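Local coordinates for protein putative NAD(P)H:FMN oxidoreductase (Porphyromonas gingivalis W83, PDB 3GE5) that binds flavin mononucleotide and, as a member of the nitroreductase family, probably works as an NAD(P)H-dependent oxidoreductase, at residues A[69-83]-A[98-112]. Residues are numbered along the deposited sequence; the frame is centred on the assembly and turned at random.
With SO4 (sulfate ion), chain E.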
loop_
_atom_site.group_PDB
_atom_site.type_symbol
_atom_site.label_atom_id
_atom_site.label_comp_id
_atom_site.label_asym_id
_atom_site.label_seq_id
_atom_site.Cartn_x
_atom_site.Cartn_y
_atom_site.Cartn_z
ATOM N N TYR A 69 4.441 -0.109 -14.446
ATOM C CA TYR A 69 3.415 0.332 -15.410
ATOM C C TYR A 69 2.573 1.516 -14.895
ATOM O O TYR A 69 1.919 2.191 -15.687
ATOM C CB TYR A 69 2.477 -0.808 -15.827
ATOM C CG TYR A 69 3.099 -1.922 -16.660
ATOM C CD1 TYR A 69 4.231 -1.694 -17.498
ATOM C CD2 TYR A 69 2.546 -3.202 -16.677
ATOM C CE1 TYR A 69 4.764 -2.711 -18.292
ATOM C CE2 TYR A 69 3.110 -4.235 -17.472
ATOM C CZ TYR A 69 4.206 -3.994 -18.256
ATOM O OH TYR A 69 4.793 -4.970 -19.060
ATOM N N GLN A 70 2.579 1.754 -13.577
ATOM C CA GLN A 70 1.866 2.904 -13.010
ATOM C C GLN A 70 0.431 2.972 -13.531
ATOM O O GLN A 70 0.015 4.012 -14.060
ATOM C CB GLN A 70 2.615 4.198 -13.334
ATOM C CG GLN A 70 4.096 4.228 -12.866
ATOM C CD GLN A 70 4.923 5.179 -13.724
ATOM O OE1 GLN A 70 4.728 6.404 -13.665
ATOM N NE2 GLN A 70 5.819 4.626 -14.565
ATOM N N PRO A 71 -0.381 1.901 -13.324
ATOM C CA PRO A 71 -1.707 1.803 -13.944
ATOM C C PRO A 71 -2.794 2.574 -13.169
ATOM O O PRO A 71 -3.897 2.092 -12.968
ATOM C CB PRO A 71 -1.974 0.298 -13.942
ATOM C CG PRO A 71 -1.361 -0.113 -12.638
ATOM C CD PRO A 71 -0.101 0.706 -12.499
ATOM N N TRP A 72 -2.456 3.800 -12.762
ATOM C CA TRP A 72 -3.307 4.641 -11.951
ATOM C C TRP A 72 -3.498 5.995 -12.602
ATOM O O TRP A 72 -2.733 6.376 -13.506
ATOM C CB TRP A 72 -2.705 4.827 -10.542
ATOM C CG TRP A 72 -1.242 5.171 -10.492
ATOM C CD1 TRP A 72 -0.627 6.269 -11.011
ATOM C CD2 TRP A 72 -0.217 4.398 -9.851
ATOM N NE1 TRP A 72 0.740 6.205 -10.768
ATOM C CE2 TRP A 72 1.007 5.089 -10.027
ATOM C CE3 TRP A 72 -0.220 3.189 -9.128
ATOM C CZ2 TRP A 72 2.228 4.603 -9.516
ATOM C CZ3 TRP A 72 0.992 2.714 -8.617
ATOM C CH2 TRP A 72 2.188 3.413 -8.819
ATOM N N HIS A 73 -4.519 6.692 -12.153
ATOM C CA HIS A 73 -4.778 8.070 -12.494
ATOM C C HIS A 73 -5.452 8.692 -11.300
ATOM O O HIS A 73 -6.335 8.064 -10.696
ATOM C CB HIS A 73 -5.640 8.255 -13.752
ATOM C CG HIS A 73 -5.585 9.645 -14.310
ATOM N ND1 HIS A 73 -4.565 10.077 -15.137
ATOM C CD2 HIS A 73 -6.418 10.705 -14.151
ATOM C CE1 HIS A 73 -4.791 11.344 -15.475
ATOM N NE2 HIS A 73 -5.899 11.751 -14.880
ATOM N N PHE A 74 -5.007 9.893 -10.927
ATOM C CA PHE A 74 -5.537 10.555 -9.726
ATOM C C PHE A 74 -6.469 11.688 -10.122
ATOM O O PHE A 74 -6.050 12.687 -10.740
ATOM C CB PHE A 74 -4.390 11.073 -8.842
ATOM C CG PHE A 74 -3.319 10.043 -8.601
ATOM C CD1 PHE A 74 -3.613 8.829 -8.005
ATOM C CD2 PHE A 74 -2.016 10.302 -9.009
ATOM C CE1 PHE A 74 -2.596 7.905 -7.783
ATOM C CE2 PHE A 74 -0.996 9.370 -8.807
ATOM C CZ PHE A 74 -1.298 8.153 -8.208
ATOM N N LEU A 75 -7.744 11.528 -9.771
ATOM C CA LEU A 75 -8.775 12.531 -10.063
ATOM C C LEU A 75 -9.090 13.304 -8.775
ATOM O O LEU A 75 -9.678 12.755 -7.835
ATOM C CB LEU A 75 -10.026 11.862 -10.632
ATOM C CG LEU A 75 -11.262 12.760 -10.876
ATOM C CD1 LEU A 75 -10.982 13.976 -11.737
ATOM C CD2 LEU A 75 -12.346 11.887 -11.490
ATOM N N VAL A 76 -8.606 14.549 -8.727
ATOM C CA VAL A 76 -8.727 15.396 -7.536
ATOM C C VAL A 76 -10.065 16.114 -7.588
ATOM O O VAL A 76 -10.415 16.699 -8.644
ATOM C CB VAL A 76 -7.567 16.421 -7.455
ATOM C CG1 VAL A 76 -7.794 17.323 -6.284
ATOM C CG2 VAL A 76 -6.192 15.700 -7.382
ATOM N N VAL A 77 -10.825 16.047 -6.486
ATOM C CA VAL A 77 -12.113 16.752 -6.399
ATOM C C VAL A 77 -12.052 17.632 -5.150
ATOM O O VAL A 77 -12.015 17.156 -4.031
ATOM C CB VAL A 77 -13.304 15.768 -6.374
ATOM C CG1 VAL A 77 -14.602 16.533 -6.114
ATOM C CG2 VAL A 77 -13.351 14.984 -7.718
ATOM N N ARG A 78 -12.004 18.941 -5.353
ATOM C CA ARG A 78 -11.977 19.873 -4.228
ATOM C C ARG A 78 -12.832 21.131 -4.411
ATOM O O ARG A 78 -13.130 21.807 -3.426
ATOM C CB ARG A 78 -10.543 20.275 -3.893
ATOM C CG ARG A 78 -9.835 20.892 -5.012
ATOM C CD ARG A 78 -8.543 21.477 -4.565
ATOM N NE ARG A 78 -7.778 21.881 -5.734
ATOM C CZ ARG A 78 -6.650 22.577 -5.692
ATOM N NH1 ARG A 78 -6.128 22.946 -4.520
ATOM N NH2 ARG A 78 -6.041 22.878 -6.835
ATOM N N GLU A 79 -13.230 21.460 -5.638
ATOM C CA GLU A 79 -14.143 22.589 -5.843
ATOM C C GLU A 79 -15.543 22.181 -5.434
ATOM O O GLU A 79 -15.916 20.994 -5.435
ATOM C CB GLU A 79 -14.155 23.038 -7.297
ATOM C CG GLU A 79 -12.833 23.580 -7.742
ATOM C CD GLU A 79 -12.874 24.038 -9.186
ATOM O OE1 GLU A 79 -13.927 23.816 -9.870
ATOM O OE2 GLU A 79 -11.838 24.592 -9.620
ATOM N N GLU A 80 -16.349 23.163 -5.073
ATOM C CA GLU A 80 -17.648 22.837 -4.485
ATOM C C GLU A 80 -18.556 22.013 -5.388
ATOM O O GLU A 80 -19.215 21.081 -4.910
ATOM C CB GLU A 80 -18.370 24.121 -4.022
ATOM C CG GLU A 80 -17.928 24.525 -2.620
ATOM C CD GLU A 80 -17.957 23.341 -1.637
ATOM O OE1 GLU A 80 -19.080 22.870 -1.323
ATOM O OE2 GLU A 80 -16.867 22.868 -1.214
ATOM N N GLU A 81 -18.569 22.328 -6.683
ATOM C CA GLU A 81 -19.442 21.649 -7.615
ATOM C C GLU A 81 -19.113 20.165 -7.656
ATOM O O GLU A 81 -20.012 19.318 -7.591
ATOM C CB GLU A 81 -19.324 22.256 -9.011
ATOM C CG GLU A 81 -20.089 21.502 -10.114
ATOM C CD GLU A 81 -19.723 21.969 -11.538
ATOM O OE1 GLU A 81 -20.186 23.058 -11.966
ATOM O OE2 GLU A 81 -18.986 21.235 -12.229
ATOM N N GLY A 82 -17.822 19.866 -7.753
ATOM C CA GLY A 82 -17.337 18.492 -7.827
ATOM C C GLY A 82 -17.587 17.761 -6.528
ATOM O O GLY A 82 -18.002 16.606 -6.543
ATOM N N ARG A 83 -17.334 18.416 -5.393
ATOM C CA ARG A 83 -17.559 17.764 -4.093
ATOM C C ARG A 83 -19.042 17.391 -3.937
ATOM O O ARG A 83 -19.396 16.293 -3.489
ATOM C CB ARG A 83 -17.108 18.680 -2.925
ATOM C CG ARG A 83 -15.611 19.001 -2.864
ATOM C CD ARG A 83 -15.264 19.915 -1.648
ATOM N NE ARG A 83 -15.577 19.146 -0.438
ATOM C CZ ARG A 83 -16.674 19.279 0.312
ATOM N NH1 ARG A 83 -17.555 20.244 0.077
ATOM N NH2 ARG A 83 -16.889 18.452 1.325
ATOM N N ALA A 98 -15.460 16.083 4.002
ATOM C CA ALA A 98 -14.029 16.168 3.675
ATOM C C ALA A 98 -13.755 17.265 2.648
ATOM O O ALA A 98 -14.449 17.341 1.609
ATOM C CB ALA A 98 -13.509 14.790 3.155
ATOM N N PRO A 99 -12.784 18.154 2.915
ATOM C CA PRO A 99 -12.481 19.194 1.974
ATOM C C PRO A 99 -11.957 18.759 0.640
ATOM O O PRO A 99 -12.202 19.446 -0.330
ATOM C CB PRO A 99 -11.366 20.000 2.658
ATOM C CG PRO A 99 -11.321 19.553 4.023
ATOM C CD PRO A 99 -12.022 18.289 4.171
ATOM N N ILE A 100 -11.149 17.692 0.619
ATOM C CA ILE A 100 -10.512 17.230 -0.608
ATOM C C ILE A 100 -10.700 15.739 -0.754
ATOM O O ILE A 100 -10.553 14.998 0.214
ATOM C CB ILE A 100 -8.992 17.558 -0.633
ATOM C CG1 ILE A 100 -8.806 19.072 -0.576
ATOM C CG2 ILE A 100 -8.325 17.006 -1.937
ATOM C CD1 ILE A 100 -7.361 19.544 -0.644
ATOM N N TYR A 101 -11.002 15.323 -1.978
ATOM C CA TYR A 101 -11.029 13.904 -2.317
ATOM C C TYR A 101 -10.045 13.615 -3.449
ATOM O O TYR A 101 -10.006 14.325 -4.453
ATOM C CB TYR A 101 -12.422 13.456 -2.755
ATOM C CG TYR A 101 -13.522 13.834 -1.807
ATOM C CD1 TYR A 101 -13.932 12.966 -0.801
ATOM C CD2 TYR A 101 -14.198 15.056 -1.956
ATOM C CE1 TYR A 101 -14.982 13.301 0.055
ATOM C CE2 TYR A 101 -15.247 15.398 -1.120
ATOM C CZ TYR A 101 -15.634 14.524 -0.123
ATOM O OH TYR A 101 -16.683 14.907 0.694
ATOM N N ILE A 102 -9.236 12.575 -3.278
ATOM C CA ILE A 102 -8.415 12.077 -4.376
ATOM C C ILE A 102 -8.957 10.695 -4.783
ATOM O O ILE A 102 -8.820 9.706 -4.012
ATOM C CB ILE A 102 -6.906 11.980 -4.033
ATOM C CG1 ILE A 102 -6.360 13.333 -3.547
ATOM C CG2 ILE A 102 -6.126 11.464 -5.256
ATOM C CD1 ILE A 102 -4.890 13.245 -2.923
ATOM N N ILE A 103 -9.609 10.674 -5.947
ATOM C CA ILE A 103 -10.211 9.423 -6.475
ATOM C C ILE A 103 -9.126 8.712 -7.247
ATOM O O ILE A 103 -8.662 9.223 -8.283
ATOM C CB ILE A 103 -11.415 9.681 -7.399
ATOM C CG1 ILE A 103 -12.401 10.661 -6.747
ATOM C CG2 ILE A 103 -12.077 8.326 -7.799
ATOM C CD1 ILE A 103 -13.616 11.048 -7.546
ATOM N N THR A 104 -8.707 7.542 -6.773
ATOM C CA THR A 104 -7.670 6.787 -7.456
ATOM C C THR A 104 -8.311 5.783 -8.404
ATOM O O THR A 104 -9.003 4.855 -7.980
ATOM C CB THR A 104 -6.727 6.099 -6.471
ATOM O OG1 THR A 104 -6.166 7.111 -5.626
ATOM C CG2 THR A 104 -5.594 5.327 -7.174
ATOM N N LEU A 105 -8.042 6.010 -9.688
ATOM C CA LEU A 105 -8.549 5.221 -10.755
ATOM C C LEU A 105 -7.507 4.187 -11.140
ATOM O O LEU A 105 -6.305 4.510 -11.233
ATOM C CB LEU A 105 -8.814 6.092 -11.986
ATOM C CG LEU A 105 -9.641 7.361 -11.770
ATOM C CD1 LEU A 105 -9.900 8.075 -13.079
ATOM C CD2 LEU A 105 -10.984 6.985 -11.040
ATOM N N GLY A 106 -7.953 2.958 -11.370
ATOM C CA GLY A 106 -7.057 1.902 -11.833
ATOM C C GLY A 106 -7.380 1.579 -13.279
ATOM O O GLY A 106 -8.561 1.445 -13.646
ATOM N N ASP A 107 -6.344 1.487 -14.108
ATOM C CA ASP A 107 -6.514 1.284 -15.550
ATOM C C ASP A 107 -6.255 -0.197 -15.893
ATOM O O ASP A 107 -5.099 -0.630 -15.942
ATOM C CB ASP A 107 -5.599 2.226 -16.313
ATOM C CG ASP A 107 -5.872 2.243 -17.792
ATOM O OD1 ASP A 107 -6.322 1.213 -18.351
ATOM O OD2 ASP A 107 -5.602 3.285 -18.393
ATOM N N HIS A 108 -7.317 -0.962 -16.125
ATOM C CA HIS A 108 -7.133 -2.380 -16.413
ATOM C C HIS A 108 -6.333 -2.630 -17.695
ATOM O O HIS A 108 -5.589 -3.620 -17.775
ATOM C CB HIS A 108 -8.466 -3.105 -16.374
ATOM C CG HIS A 108 -8.976 -3.301 -14.980
ATOM N ND1 HIS A 108 -8.425 -4.221 -14.115
ATOM C CD2 HIS A 108 -9.955 -2.672 -14.285
ATOM C CE1 HIS A 108 -9.060 -4.171 -12.958
ATOM N NE2 HIS A 108 -9.992 -3.237 -13.034
ATOM N N GLN A 109 -6.412 -1.711 -18.661
ATOM C CA GLN A 109 -5.653 -1.905 -19.897
ATOM C C GLN A 109 -4.136 -1.722 -19.699
ATOM O O GLN A 109 -3.351 -2.121 -20.560
ATOM C CB GLN A 109 -6.148 -0.958 -20.985
ATOM C CG GLN A 109 -7.493 -1.219 -21.522
ATOM C CD GLN A 109 -7.921 -0.126 -22.557
ATOM O OE1 GLN A 109 -7.263 0.938 -22.758
ATOM N NE2 GLN A 109 -9.018 -0.371 -23.151
ATOM N N ARG A 110 -3.718 -1.069 -18.605
ATOM C CA ARG A 110 -2.304 -0.776 -18.363
ATOM C C ARG A 110 -1.665 -1.607 -17.270
ATOM O O ARG A 110 -0.445 -1.639 -17.195
ATOM C CB ARG A 110 -2.102 0.729 -18.084
ATOM C CG ARG A 110 -2.549 1.561 -19.259
ATOM C CD ARG A 110 -2.020 2.968 -19.260
ATOM N NE ARG A 110 -2.541 3.712 -18.117
ATOM C CZ ARG A 110 -1.855 3.968 -17.011
ATOM N NH1 ARG A 110 -0.590 3.548 -16.892
ATOM N NH2 ARG A 110 -2.433 4.648 -16.020
ATOM N N ALA A 111 -2.478 -2.246 -16.422
ATOM C CA ALA A 111 -1.993 -3.014 -15.289
ATOM C C ALA A 111 -1.490 -4.407 -15.706
ATOM O O ALA A 111 -2.077 -5.052 -16.582
ATOM C CB ALA A 111 -3.124 -3.156 -14.224
ATOM N N TRP A 112 -0.366 -4.823 -15.091
ATOM C CA TRP A 112 0.185 -6.145 -15.271
ATOM C C TRP A 112 -0.842 -7.244 -15.039
ATOM O O TRP A 112 -1.629 -7.158 -14.065
ATOM C CB TRP A 112 1.390 -6.304 -14.334
ATOM C CG TRP A 112 2.063 -7.634 -14.443
ATOM C CD1 TRP A 112 2.732 -8.135 -15.521
ATOM C CD2 TRP A 112 2.151 -8.644 -13.412
ATOM N NE1 TRP A 112 3.181 -9.393 -15.248
ATOM C CE2 TRP A 112 2.858 -9.730 -13.960
ATOM C CE3 TRP A 112 1.663 -8.742 -12.096
ATOM C CZ2 TRP A 112 3.113 -10.894 -13.233
ATOM C CZ3 TRP A 112 1.932 -9.897 -11.381
ATOM C CH2 TRP A 112 2.648 -10.953 -11.949
HETATM S S SO4 E . 8.112 -4.179 -19.846
HETATM O O1 SO4 E . 8.164 -4.544 -18.429
HETATM O O2 SO4 E . 8.498 -2.765 -19.940
HETATM O O3 SO4 E . 6.773 -4.304 -20.308
HETATM O O4 SO4 E . 9.025 -5.042 -20.604
HETATM O O HOH W 1 1.451 2.059 -18.272
HETATM O O HOH W 2 -12.467 22.041 -0.615
HETATM O O HOH W 3 -18.908 15.656 -1.012
#
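Strands 72-77 and 100-107 run antiparallel at the margin of the chain's central sheet, a largely buried pairing clasped at each end by an arginine. H73 with L105, L75 with I103 and V77 with Y101 are the hydrogen-bonded pairs; in the middle one, L75 N donates to I103 O at 2.9 Å with a nearly straight N-H...O angle (174°). Their side chains share one face of the sheet, where those of V77 and I103 cross at a slant, CG2 of V77 touching CD1 of I103 at 3.9 Å. On the other face F74 lies beside T104, pointing the same way; OG1 of T104 meets the edge of the phenyl ring near CD1, while CB of F74 rests on CG2 of I102. Helix 50-62 packs on this face through L57 and I56, helix 120-137 through M128 and M131. This sheet with helices packed on it belongs to the alpha+beta core of the nitroreductase fold, and strand 72-77, outermost within its own chain, pairs in parallel with a strand of the second subunit, carrying the sheet across the dimer interface. Beyond the last bridge, D107 N donates a hydrogen bond to the carbonyl oxygen of P71, the residue at the centre of an inverse gamma turn. R110, its chain bent at chi3 (-64°), lays one guanidinium face over P71 CA and grips Q70 O end-on: NH2 arrives in the carbonyl plane on a lone pair, NH1, at 2.9 Å, from above that plane. A salt bridge from its NE to D107 OD2 (3.1 Å) further fixes the group's rotation. At the far end R83 answers side-on, with NE at 3.0 Å and NH2 at 2.7 Å both on A98 O, while its NH1 is paired with E80 OE2. The R83 and Y101 side chains cross at about a right angle, guanidinium and ring planes 13° apart; the Y101 hydroxyl is hydrogen-bonded to F95 O and, through a water, linked to R83 O.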